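Local coordinates for PA1221 (Pseudomonas aeruginosa, PDB 4DG8), which belongs to the AMP-binding (ANL) family, carries a phosphopantetheine attachment region near its C-terminal end, and holds adenosine monophosphate in the crystal, at residues N170-T175 with G426-L431; T400-R405 with I415-G420; V422-Y427 with K458-A463; A433-F438 with D446-V451. One frame throughout, in Å; residues are numbered along the deposited sequence.

Contact 1 of 4, residues N170-T175 with G426-L431. With AMP (adenosine monophosphate), chain B.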
# COMPACT_ATOMS: atom_id res chain seq x y z
N ASN A 170 -8.33 -2.98 0.57
CA ASN A 170 -7.50 -2.15 1.45
C ASN A 170 -8.33 -1.00 1.96
O ASN A 170 -8.97 -0.30 1.18
CB ASN A 170 -6.27 -1.59 0.73
CG ASN A 170 -5.17 -2.63 0.54
OD1 ASN A 170 -5.39 -3.84 0.69
ND2 ASN A 170 -3.97 -2.17 0.18
N PHE A 171 -8.31 -0.78 3.27
CA PHE A 171 -9.13 0.31 3.81
C PHE A 171 -8.34 1.62 3.72
O PHE A 171 -7.12 1.65 3.94
CB PHE A 171 -9.52 0.03 5.26
CG PHE A 171 -10.80 -0.76 5.40
CD1 PHE A 171 -12.03 -0.15 5.25
CD2 PHE A 171 -10.76 -2.12 5.68
CE1 PHE A 171 -13.21 -0.88 5.38
CE2 PHE A 171 -11.95 -2.85 5.82
CZ PHE A 171 -13.16 -2.23 5.67
N SER A 172 -9.04 2.70 3.35
CA SER A 172 -8.43 4.02 3.30
C SER A 172 -9.08 4.99 4.29
O SER A 172 -10.31 5.13 4.34
CB SER A 172 -8.47 4.59 1.88
OG SER A 172 -7.90 5.89 1.86
N SER A 173 -8.25 5.62 5.11
CA SER A 173 -8.69 6.68 6.04
C SER A 173 -8.44 8.10 5.48
O SER A 173 -8.54 9.11 6.20
CB SER A 173 -8.08 6.49 7.43
OG SER A 173 -8.57 5.29 8.01
N GLY A 174 -8.05 8.14 4.21
CA GLY A 174 -7.65 9.39 3.57
C GLY A 174 -8.76 10.39 3.31
O GLY A 174 -8.49 11.56 3.01
N THR A 175 -10.01 9.94 3.42
CA THR A 175 -11.16 10.82 3.19
C THR A 175 -12.34 10.64 4.18
O THR A 175 -12.89 9.54 4.36
CB THR A 175 -11.65 10.75 1.72
OG1 THR A 175 -10.54 10.99 0.83
CG2 THR A 175 -12.75 11.78 1.47
N GLY A 426 2.74 5.52 6.04
CA GLY A 426 2.19 4.65 5.02
C GLY A 426 0.70 4.82 4.75
O GLY A 426 0.21 4.38 3.72
N TYR A 427 -0.01 5.47 5.67
CA TYR A 427 -1.45 5.68 5.53
C TYR A 427 -1.82 7.10 5.11
O TYR A 427 -1.26 8.07 5.62
CB TYR A 427 -2.15 5.39 6.86
CG TYR A 427 -2.02 3.98 7.37
CD1 TYR A 427 -2.66 2.93 6.73
CD2 TYR A 427 -1.28 3.71 8.52
CE1 TYR A 427 -2.56 1.64 7.21
CE2 TYR A 427 -1.17 2.41 9.01
CZ TYR A 427 -1.82 1.38 8.35
OH TYR A 427 -1.72 0.09 8.82
N ARG A 428 -2.77 7.22 4.18
CA ARG A 428 -3.42 8.51 3.98
C ARG A 428 -4.34 8.83 5.18
O ARG A 428 -5.00 7.96 5.75
CB ARG A 428 -4.24 8.52 2.69
CG ARG A 428 -3.40 8.49 1.43
CD ARG A 428 -4.30 8.31 0.20
NE ARG A 428 -4.99 7.02 0.20
CZ ARG A 428 -5.70 6.55 -0.82
NH1 ARG A 428 -5.83 7.27 -1.94
NH2 ARG A 428 -6.30 5.36 -0.74
N LEU A 429 -4.37 10.09 5.56
CA LEU A 429 -5.21 10.49 6.67
C LEU A 429 -5.84 11.83 6.37
O LEU A 429 -5.14 12.79 5.97
CB LEU A 429 -4.38 10.58 7.95
CG LEU A 429 -5.19 10.91 9.21
CD1 LEU A 429 -6.28 9.86 9.38
CD2 LEU A 429 -4.28 10.98 10.41
N ASP A 430 -7.15 11.91 6.63
CA ASP A 430 -7.84 13.18 6.50
C ASP A 430 -7.62 13.80 7.86
O ASP A 430 -8.32 13.50 8.84
CB ASP A 430 -9.33 12.92 6.27
CG ASP A 430 -10.10 14.19 5.98
OD1 ASP A 430 -9.65 15.29 6.39
OD2 ASP A 430 -11.19 14.08 5.35
N LEU A 431 -6.65 14.70 7.90
CA LEU A 431 -6.16 15.25 9.15
C LEU A 431 -7.20 16.19 9.76
O LEU A 431 -7.48 16.12 10.96
CB LEU A 431 -4.81 15.93 8.94
CG LEU A 431 -4.09 16.46 10.18
CD1 LEU A 431 -3.80 15.33 11.14
CD2 LEU A 431 -2.80 17.15 9.77
P AMP B . -1.64 5.43 -0.94
O1P AMP B . -1.74 5.10 0.53
O2P AMP B . -0.67 4.63 -1.80
O3P AMP B . -3.05 5.34 -1.50
O5' AMP B . -1.34 6.98 -1.12
C5' AMP B . -1.45 7.59 -2.39
C4' AMP B . -1.06 9.04 -2.35
O4' AMP B . 0.29 9.19 -1.83
C3' AMP B . -1.02 9.76 -3.69
O3' AMP B . -2.31 10.16 -4.13
C2' AMP B . -0.07 10.91 -3.42
O2' AMP B . -0.74 11.95 -2.71
C1' AMP B . 0.94 10.26 -2.47
N9 AMP B . 2.12 9.73 -3.20
C8 AMP B . 2.31 8.42 -3.50
N7 AMP B . 3.47 8.23 -4.16
C5 AMP B . 4.06 9.43 -4.32
C6 AMP B . 5.31 9.93 -4.95
N6 AMP B . 6.17 9.09 -5.55
N1 AMP B . 5.56 11.26 -4.89
C2 AMP B . 4.69 12.10 -4.28
N3 AMP B . 3.54 11.71 -3.70
C4 AMP B . 3.17 10.41 -3.68
O HOH W 1 -5.49 5.12 5.13

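Contact 2 of 4, residues T400-R405 with I415-G420. With AMP (adenosine monophosphate), chain B.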
# COMPACT_ATOMS: atom_id res chain seq x y z
N THR A 400 -7.52 11.75 -8.92
CA THR A 400 -6.69 11.42 -7.77
C THR A 400 -6.70 12.45 -6.64
O THR A 400 -6.39 12.13 -5.48
CB THR A 400 -5.22 11.25 -8.20
OG1 THR A 400 -4.79 12.45 -8.84
CG2 THR A 400 -5.04 10.06 -9.15
N GLY A 401 -7.01 13.70 -6.99
CA GLY A 401 -6.80 14.82 -6.08
C GLY A 401 -5.32 15.22 -5.99
O GLY A 401 -4.94 16.08 -5.19
N ASP A 402 -4.48 14.60 -6.81
CA ASP A 402 -3.08 15.00 -6.88
C ASP A 402 -2.84 16.04 -7.98
O ASP A 402 -3.36 15.93 -9.10
CB ASP A 402 -2.17 13.78 -7.08
CG ASP A 402 -2.15 12.86 -5.87
OD1 ASP A 402 -2.06 13.36 -4.72
OD2 ASP A 402 -2.21 11.64 -6.07
N ARG A 403 -2.06 17.06 -7.66
CA ARG A 403 -1.74 18.11 -8.62
C ARG A 403 -0.30 17.96 -9.07
O ARG A 403 0.62 17.73 -8.25
CB ARG A 403 -1.96 19.51 -8.01
CG ARG A 403 -3.41 19.81 -7.62
CD ARG A 403 -3.70 21.30 -7.70
NE ARG A 403 -3.72 21.77 -9.08
CZ ARG A 403 -3.69 23.05 -9.45
NH1 ARG A 403 -3.62 24.00 -8.52
NH2 ARG A 403 -3.71 23.39 -10.73
N ALA A 404 -0.11 18.07 -10.38
CA ALA A 404 1.21 17.97 -11.00
C ALA A 404 1.28 18.85 -12.25
O ALA A 404 0.32 19.56 -12.58
CB ALA A 404 1.54 16.52 -11.32
N ARG A 405 2.43 18.78 -12.93
CA ARG A 405 2.68 19.50 -14.17
C ARG A 405 3.60 18.63 -15.02
O ARG A 405 4.36 17.82 -14.48
CB ARG A 405 3.40 20.82 -13.90
CG ARG A 405 4.86 20.59 -13.50
CD ARG A 405 5.71 21.85 -13.44
NE ARG A 405 6.98 21.55 -12.77
CZ ARG A 405 8.11 21.23 -13.40
NH1 ARG A 405 8.16 21.19 -14.73
NH2 ARG A 405 9.20 20.96 -12.69
N ILE A 415 3.20 17.99 -7.73
CA ILE A 415 3.14 19.26 -7.02
C ILE A 415 2.62 19.12 -5.59
O ILE A 415 3.31 19.48 -4.62
CB ILE A 415 2.33 20.32 -7.79
CG1 ILE A 415 3.05 20.66 -9.11
CG2 ILE A 415 2.15 21.58 -6.94
CD1 ILE A 415 2.23 21.52 -10.06
N GLY A 416 1.40 18.62 -5.44
CA GLY A 416 0.83 18.49 -4.10
C GLY A 416 -0.68 18.34 -4.09
O GLY A 416 -1.29 18.08 -5.13
N ARG A 417 -1.29 18.48 -2.92
CA ARG A 417 -2.75 18.41 -2.81
C ARG A 417 -3.34 19.72 -2.32
O ARG A 417 -2.67 20.51 -1.66
CB ARG A 417 -3.20 17.25 -1.92
CG ARG A 417 -2.74 15.88 -2.43
CD ARG A 417 -3.18 14.78 -1.50
NE ARG A 417 -4.64 14.65 -1.48
CZ ARG A 417 -5.34 13.98 -2.39
NH1 ARG A 417 -4.70 13.39 -3.41
NH2 ARG A 417 -6.66 13.92 -2.30
N GLY A 418 -4.61 19.95 -2.65
CA GLY A 418 -5.33 21.10 -2.17
C GLY A 418 -6.18 20.78 -0.95
O GLY A 418 -6.66 21.68 -0.27
N ASP A 419 -6.39 19.49 -0.69
CA ASP A 419 -7.18 19.10 0.48
C ASP A 419 -6.25 19.00 1.70
O ASP A 419 -5.09 19.41 1.64
CB ASP A 419 -7.96 17.80 0.24
CG ASP A 419 -7.05 16.63 -0.05
OD1 ASP A 419 -5.81 16.79 0.04
OD2 ASP A 419 -7.58 15.53 -0.34
N GLY A 420 -6.76 18.47 2.81
CA GLY A 420 -5.93 18.37 4.01
C GLY A 420 -5.31 17.00 4.21
O GLY A 420 -4.85 16.68 5.29
P AMP B . -1.64 5.43 -0.94
O1P AMP B . -1.74 5.10 0.53
O2P AMP B . -0.67 4.63 -1.80
O3P AMP B . -3.05 5.34 -1.50
O5' AMP B . -1.34 6.98 -1.12
C5' AMP B . -1.45 7.59 -2.39
C4' AMP B . -1.06 9.04 -2.35
O4' AMP B . 0.29 9.19 -1.83
C3' AMP B . -1.02 9.76 -3.69
O3' AMP B . -2.31 10.16 -4.13
C2' AMP B . -0.07 10.91 -3.42
O2' AMP B . -0.74 11.95 -2.71
C1' AMP B . 0.94 10.26 -2.47
N9 AMP B . 2.12 9.73 -3.20
C8 AMP B . 2.31 8.42 -3.50
N7 AMP B . 3.47 8.23 -4.16
C5 AMP B . 4.06 9.43 -4.32
C6 AMP B . 5.31 9.93 -4.95
N6 AMP B . 6.17 9.09 -5.55
N1 AMP B . 5.56 11.26 -4.89
C2 AMP B . 4.69 12.10 -4.28
N3 AMP B . 3.54 11.71 -3.70
C4 AMP B . 3.17 10.41 -3.68
O HOH W 2 -6.17 17.87 -3.13

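Contact 3 of 4, residues V422-Y427 with K458-A463. With AMP (adenosine monophosphate), chain B.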
# COMPACT_ATOMS: atom_id res chain seq x y z
N VAL A 422 -2.89 14.01 4.47
CA VAL A 422 -1.46 13.83 4.71
C VAL A 422 -1.10 12.35 4.70
O VAL A 422 -1.97 11.50 4.85
CB VAL A 422 -1.08 14.39 6.09
CG1 VAL A 422 -1.41 15.87 6.18
CG2 VAL A 422 -1.80 13.60 7.17
N LYS A 423 0.18 12.04 4.51
CA LYS A 423 0.63 10.65 4.61
C LYS A 423 1.27 10.39 5.97
O LYS A 423 2.29 11.00 6.30
CB LYS A 423 1.62 10.31 3.49
CG LYS A 423 1.05 10.36 2.06
CD LYS A 423 0.06 9.22 1.80
CE LYS A 423 0.73 7.82 1.73
NZ LYS A 423 1.36 7.50 0.41
N LEU A 424 0.69 9.49 6.76
CA LEU A 424 1.24 9.18 8.07
C LEU A 424 1.66 7.71 8.16
O LEU A 424 0.83 6.81 8.22
CB LEU A 424 0.19 9.51 9.15
CG LEU A 424 0.46 9.23 10.62
CD1 LEU A 424 1.78 9.85 11.03
CD2 LEU A 424 -0.68 9.76 11.48
N ASN A 425 2.97 7.48 8.18
CA ASN A 425 3.51 6.12 8.25
C ASN A 425 2.82 5.14 7.31
O ASN A 425 2.35 4.08 7.73
CB ASN A 425 3.51 5.62 9.69
CG ASN A 425 4.29 6.52 10.60
OD1 ASN A 425 5.42 6.90 10.28
ND2 ASN A 425 3.68 6.92 11.71
N GLY A 426 2.74 5.52 6.04
CA GLY A 426 2.19 4.65 5.02
C GLY A 426 0.70 4.82 4.75
O GLY A 426 0.21 4.38 3.72
N TYR A 427 -0.01 5.47 5.67
CA TYR A 427 -1.45 5.68 5.53
C TYR A 427 -1.82 7.10 5.11
O TYR A 427 -1.26 8.07 5.62
CB TYR A 427 -2.15 5.39 6.86
CG TYR A 427 -2.02 3.98 7.37
CD1 TYR A 427 -2.66 2.93 6.73
CD2 TYR A 427 -1.28 3.71 8.52
CE1 TYR A 427 -2.56 1.64 7.21
CE2 TYR A 427 -1.17 2.41 9.01
CZ TYR A 427 -1.82 1.38 8.35
OH TYR A 427 -1.72 0.09 8.82
N LYS A 458 6.94 9.42 11.19
CA LYS A 458 6.13 10.60 11.41
C LYS A 458 5.32 10.36 12.67
O LYS A 458 4.71 9.29 12.86
CB LYS A 458 5.21 10.89 10.22
CG LYS A 458 5.91 11.03 8.87
CD LYS A 458 5.48 9.89 7.95
CE LYS A 458 5.81 10.17 6.49
NZ LYS A 458 5.20 9.14 5.59
N GLN A 459 5.33 11.35 13.54
CA GLN A 459 4.58 11.31 14.77
C GLN A 459 3.51 12.37 14.66
O GLN A 459 3.74 13.47 14.14
CB GLN A 459 5.48 11.58 15.97
CG GLN A 459 6.44 10.44 16.27
CD GLN A 459 7.42 10.76 17.40
OE1 GLN A 459 7.60 11.91 17.78
NE2 GLN A 459 8.07 9.72 17.92
N LEU A 460 2.33 12.00 15.14
CA LEU A 460 1.21 12.89 15.26
C LEU A 460 1.30 13.51 16.65
O LEU A 460 1.64 12.83 17.62
CB LEU A 460 -0.08 12.10 15.11
CG LEU A 460 -1.37 12.86 14.80
CD1 LEU A 460 -1.24 13.64 13.50
CD2 LEU A 460 -2.52 11.86 14.73
N LEU A 461 1.06 14.81 16.73
CA LEU A 461 1.04 15.51 18.00
C LEU A 461 -0.29 16.23 18.12
O LEU A 461 -0.77 16.80 17.14
CB LEU A 461 2.18 16.53 18.08
CG LEU A 461 3.62 16.00 18.06
CD1 LEU A 461 4.60 17.13 18.30
CD2 LEU A 461 3.81 14.90 19.09
N CYS A 462 -0.90 16.19 19.29
CA CYS A 462 -2.19 16.84 19.49
C CYS A 462 -2.15 17.93 20.56
O CYS A 462 -1.94 17.63 21.74
CB CYS A 462 -3.27 15.82 19.85
SG CYS A 462 -4.79 16.58 20.49
N ALA A 463 -2.38 19.18 20.15
CA ALA A 463 -2.49 20.29 21.10
C ALA A 463 -3.96 20.68 21.26
O ALA A 463 -4.71 20.71 20.29
CB ALA A 463 -1.68 21.49 20.61
P AMP B . -1.64 5.43 -0.94
O1P AMP B . -1.74 5.10 0.53
O2P AMP B . -0.67 4.63 -1.80
O3P AMP B . -3.05 5.34 -1.50
O5' AMP B . -1.34 6.98 -1.12
C5' AMP B . -1.45 7.59 -2.39
C4' AMP B . -1.06 9.04 -2.35
O4' AMP B . 0.29 9.19 -1.83
C3' AMP B . -1.02 9.76 -3.69
O3' AMP B . -2.31 10.16 -4.13
C2' AMP B . -0.07 10.91 -3.42
O2' AMP B . -0.74 11.95 -2.71
C1' AMP B . 0.94 10.26 -2.47
N9 AMP B . 2.12 9.73 -3.20
C8 AMP B . 2.31 8.42 -3.50
N7 AMP B . 3.47 8.23 -4.16
C5 AMP B . 4.06 9.43 -4.32
C6 AMP B . 5.31 9.93 -4.95
N6 AMP B . 6.17 9.09 -5.55
N1 AMP B . 5.56 11.26 -4.89
C2 AMP B . 4.69 12.10 -4.28
N3 AMP B . 3.54 11.71 -3.70
C4 AMP B . 3.17 10.41 -3.68

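Contact 4 of 4, residues A433-F438 with D446-V451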
# COMPACT_ATOMS: atom_id res chain seq x y z
N ALA A 433 -10.35 16.13 9.43
CA ALA A 433 -11.49 15.36 9.94
C ALA A 433 -11.21 14.82 11.35
O ALA A 433 -12.04 14.96 12.25
CB ALA A 433 -11.87 14.22 8.99
N LEU A 434 -10.03 14.23 11.52
CA LEU A 434 -9.62 13.68 12.82
C LEU A 434 -9.50 14.79 13.87
O LEU A 434 -9.88 14.64 15.04
CB LEU A 434 -8.30 12.91 12.66
CG LEU A 434 -7.75 12.22 13.92
CD1 LEU A 434 -8.81 11.27 14.48
CD2 LEU A 434 -6.42 11.49 13.65
N GLU A 435 -8.99 15.93 13.41
CA GLU A 435 -8.86 17.12 14.24
C GLU A 435 -10.25 17.58 14.72
O GLU A 435 -10.47 17.83 15.92
CB GLU A 435 -8.22 18.21 13.39
CG GLU A 435 -7.60 19.36 14.15
CD GLU A 435 -6.75 20.22 13.24
OE1 GLU A 435 -5.59 20.50 13.60
OE2 GLU A 435 -7.24 20.60 12.15
N GLN A 436 -11.17 17.69 13.76
CA GLN A 436 -12.54 18.11 14.06
C GLN A 436 -13.16 17.11 15.03
O GLN A 436 -13.95 17.48 15.91
CB GLN A 436 -13.36 18.21 12.77
CG GLN A 436 -14.83 18.58 12.98
CD GLN A 436 -15.03 19.90 13.73
OE1 GLN A 436 -15.80 19.97 14.68
NE2 GLN A 436 -14.33 20.94 13.29
N ARG A 437 -12.77 15.85 14.89
CA ARG A 437 -13.22 14.80 15.79
C ARG A 437 -12.72 14.99 17.24
O ARG A 437 -13.47 14.78 18.20
CB ARG A 437 -12.83 13.43 15.23
CG ARG A 437 -13.31 12.28 16.08
CD ARG A 437 -13.13 10.93 15.40
NE ARG A 437 -13.75 9.89 16.22
CZ ARG A 437 -13.48 8.59 16.15
NH1 ARG A 437 -12.59 8.13 15.28
NH2 ARG A 437 -14.11 7.76 16.97
N PHE A 438 -11.46 15.39 17.39
CA PHE A 438 -10.95 15.76 18.71
C PHE A 438 -11.72 16.96 19.29
O PHE A 438 -12.06 16.97 20.47
CB PHE A 438 -9.45 16.08 18.67
CG PHE A 438 -8.57 14.89 18.95
CD1 PHE A 438 -8.18 14.60 20.25
CD2 PHE A 438 -8.11 14.08 17.92
CE1 PHE A 438 -7.36 13.51 20.52
CE2 PHE A 438 -7.29 12.98 18.18
CZ PHE A 438 -6.91 12.70 19.48
N ASP A 446 -10.83 24.13 21.20
CA ASP A 446 -10.13 24.01 19.92
C ASP A 446 -9.03 22.96 20.03
O ASP A 446 -8.59 22.61 21.12
CB ASP A 446 -9.54 25.36 19.51
CG ASP A 446 -9.24 25.43 18.02
OD1 ASP A 446 -9.85 24.67 17.25
OD2 ASP A 446 -8.40 26.26 17.61
N CYS A 447 -8.60 22.44 18.87
CA CYS A 447 -7.55 21.44 18.80
C CYS A 447 -6.75 21.54 17.50
O CYS A 447 -7.32 21.78 16.43
CB CYS A 447 -8.15 20.04 18.92
SG CYS A 447 -7.06 18.68 18.38
N ALA A 448 -5.44 21.33 17.59
CA ALA A 448 -4.59 21.28 16.41
C ALA A 448 -3.73 20.00 16.36
O ALA A 448 -3.05 19.65 17.33
CB ALA A 448 -3.70 22.52 16.31
N LEU A 449 -3.78 19.33 15.21
CA LEU A 449 -2.96 18.16 14.97
C LEU A 449 -1.74 18.56 14.14
O LEU A 449 -1.87 19.20 13.10
CB LEU A 449 -3.76 17.07 14.26
CG LEU A 449 -4.92 16.46 15.06
CD1 LEU A 449 -5.62 15.38 14.27
CD2 LEU A 449 -4.40 15.90 16.38
N LEU A 450 -0.56 18.18 14.62
CA LEU A 450 0.70 18.50 13.99
C LEU A 450 1.44 17.21 13.64
O LEU A 450 1.13 16.15 14.19
CB LEU A 450 1.58 19.34 14.93
CG LEU A 450 1.05 20.66 15.49
CD1 LEU A 450 2.07 21.25 16.45
CD2 LEU A 450 0.72 21.64 14.37
N VAL A 451 2.41 17.31 12.74
CA VAL A 451 3.24 16.16 12.39
C VAL A 451 4.72 16.52 12.52
O VAL A 451 5.13 17.62 12.16
CB VAL A 451 2.95 15.64 10.96
CG1 VAL A 451 3.84 14.44 10.64
CG2 VAL A 451 1.48 15.26 10.81

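Contact 1 of 4, residues N170-T175 with G426-L431
S172 faces R428 of strand 427-430, and its OG lies 3.1 Å from R428 NH2, approaching the guanidinium obliquely. With OG anti to the backbone N (chi1 179°), this hydroxyl accepts the backbone N-H of G174, closing an ST turn that bends the chain where strand 166-172 ends. S173 comes next and works through its main chain. A water takes the N-H of S173 and donates to R428 O, while the carbonyl O of S173 receives D430 N at 3.2 Å, a bond bent to 145° at the hydrogen. At G174 the absence of a side chain is what permits the close approach: CA of G174 rests 3.6 Å from R428 CB, where a CB would collide. Its carbonyl O packs on D430 CB, and T175 borders the D430 carboxylate. Meanwhile the R428 guanidinium has AMP O3P over the centre of one face, 3.0 Å from CZ, and its NH1 forms a salt bridge with E313, so phosphate and carboxylate share one arginine. Strand 427-430 pairs with strand 421-424, strand 180-185 flanks strand 166-172, and D430 caps the start of helix 431-439.

Contact 2 of 4, residues T400-R405 with I415-G420
R417 reaches across to T400 and D402, and NH1 makes both of its bonds to them. It gives a nearly straight bond (172°) to T400 O at 3.0 Å and another to D402 OD1 at 2.9 Å, the latter a salt bridge; both acceptors sit at the edge of the guanidinium. D402 OD1 is met from above its carboxylate plane, which stands 85° to the guanidinium. The other nitrogens of R417 are used as well: NE and NH2 grip D419 side-on, one to each oxygen. D402 OD1 also accepts the ribose hydroxyl O2' of AMP, and Y309 bonds OD2. R417, itself at the edge of the AMP pocket, probably helps to position the D402 carboxylate that holds the ribose. T400 OG1 accepts D402 N in an ST turn and bonds I363 O. Between the backbones, R403 N donates to G416 O at 2.8 Å, while R403 O accepts from both G416 N and I415 N. That doubled acceptor marks a classic beta bulge, with I415 and G416 facing R403. A water bridges G401 O and D419 N. The paired strands 393-406 and 412-416 form a hairpin in an antiparallel sheet, where strand 361-367 also pairs with strand 393-406, the backbones of T400 and D402 bonding to that of I363.

Contact 3 of 4, residues V422-Y427 with K458-A463
N425 and K458 meet through a two-point grip in which one side-chain amide reads both polar atoms of a single backbone residue. N425 ND2 donates to K458 O at 2.8 Å, lying in the carbonyl plane, while N425 OD1 accepts K458 N at 3.1 Å with a more bent angle of 140°. Opposed donor and acceptor of this kind should restrain the amide from flipping. The aliphatic part of K458 continues the close packing: its CB meets L424 CD1 at 3.7 Å as the two side chains slide past each other in opposite directions, and its CD lies against N425 N. A bend at chi2 (114°), away from a staggered value, carries the rest of the lysine along the K423-N425 backbone to a salt bridge with D286. Packing is looser toward L460, where the leucine methyls CD2 of L424 and L460 come only to 4.3 Å. The end of K423 leads away from K458, folding back through three successive bends so that NZ bonds O4' and O5' of AMP as well as G285 O. L424 to Y427 form a type I' turn, with N425 and G426 both at positive phi. Such a turn typically joins the strands of a tight two-residue beta hairpin, here 421-424 and 427-430, whose tip is pinned to the start of strand 457-466.

Contact 4 of 4, residues A433-F438 with D446-V451
E435 sends its carboxylate across to the strand, where OE1 accepts the backbone N-H of L449 at 2.7 Å in an almost straight bond (164°), approached from the anti side of the carboxylate. Its CG is anti to the backbone N (chi1 -161°) and the chain beyond is extended, which carries the acid out across to the strand backbone; on the way CG passes C447 O at 3.3 Å. L449 answers with its own branch: CG turned beside the backbone N (chi1 -66°) places CD1 over the helix backbone, 3.5 Å from E435 N and 3.8 Å from L434 CG. The leucine side chains of L434 and L449 cross at about a right angle. Helix 431-439 thus packs on one face of the small mixed sheet built from strands 444-454, 457-466 and 487-490, running roughly antiparallel to strand 444-454. Further along the helix, F438 presses CB against C447 SG at 3.5 Å. The sulfur sits oblique to the ring, 5.0 Å from its centroid, in a Cys sulfur-aromatic contact. L449 CD2 approaches the ring obliquely too, coming to 4.4 Å from CD2 of F438, a looser approach, while C462 of the neighbouring strand packs on F438, C447 and L449.

How the contacts relate
From the N terminus, the chain first reaches 170-175, and contact 1 closes the longest loop, some 250 residues, when 426-431 returns to it. Contact 2 lies within that span, a short hairpin formed just before the return. Contact 3 opens on residues 422-427, sharing G426 and Y427 with contact 1, and closes at 458-463; contact 4, helix against strand, falls wholly within its loop. Contacts 1, 2 and 3 all touch AMP, approaching it from separate strands, whereas contact 4 belongs to the small sheet that strand 457-466 shares with strand 444-454. L431 packs on L449 and L429 on L434, linking strand 427-430 and the start of helix 431-439 to that helix-and-sheet unit.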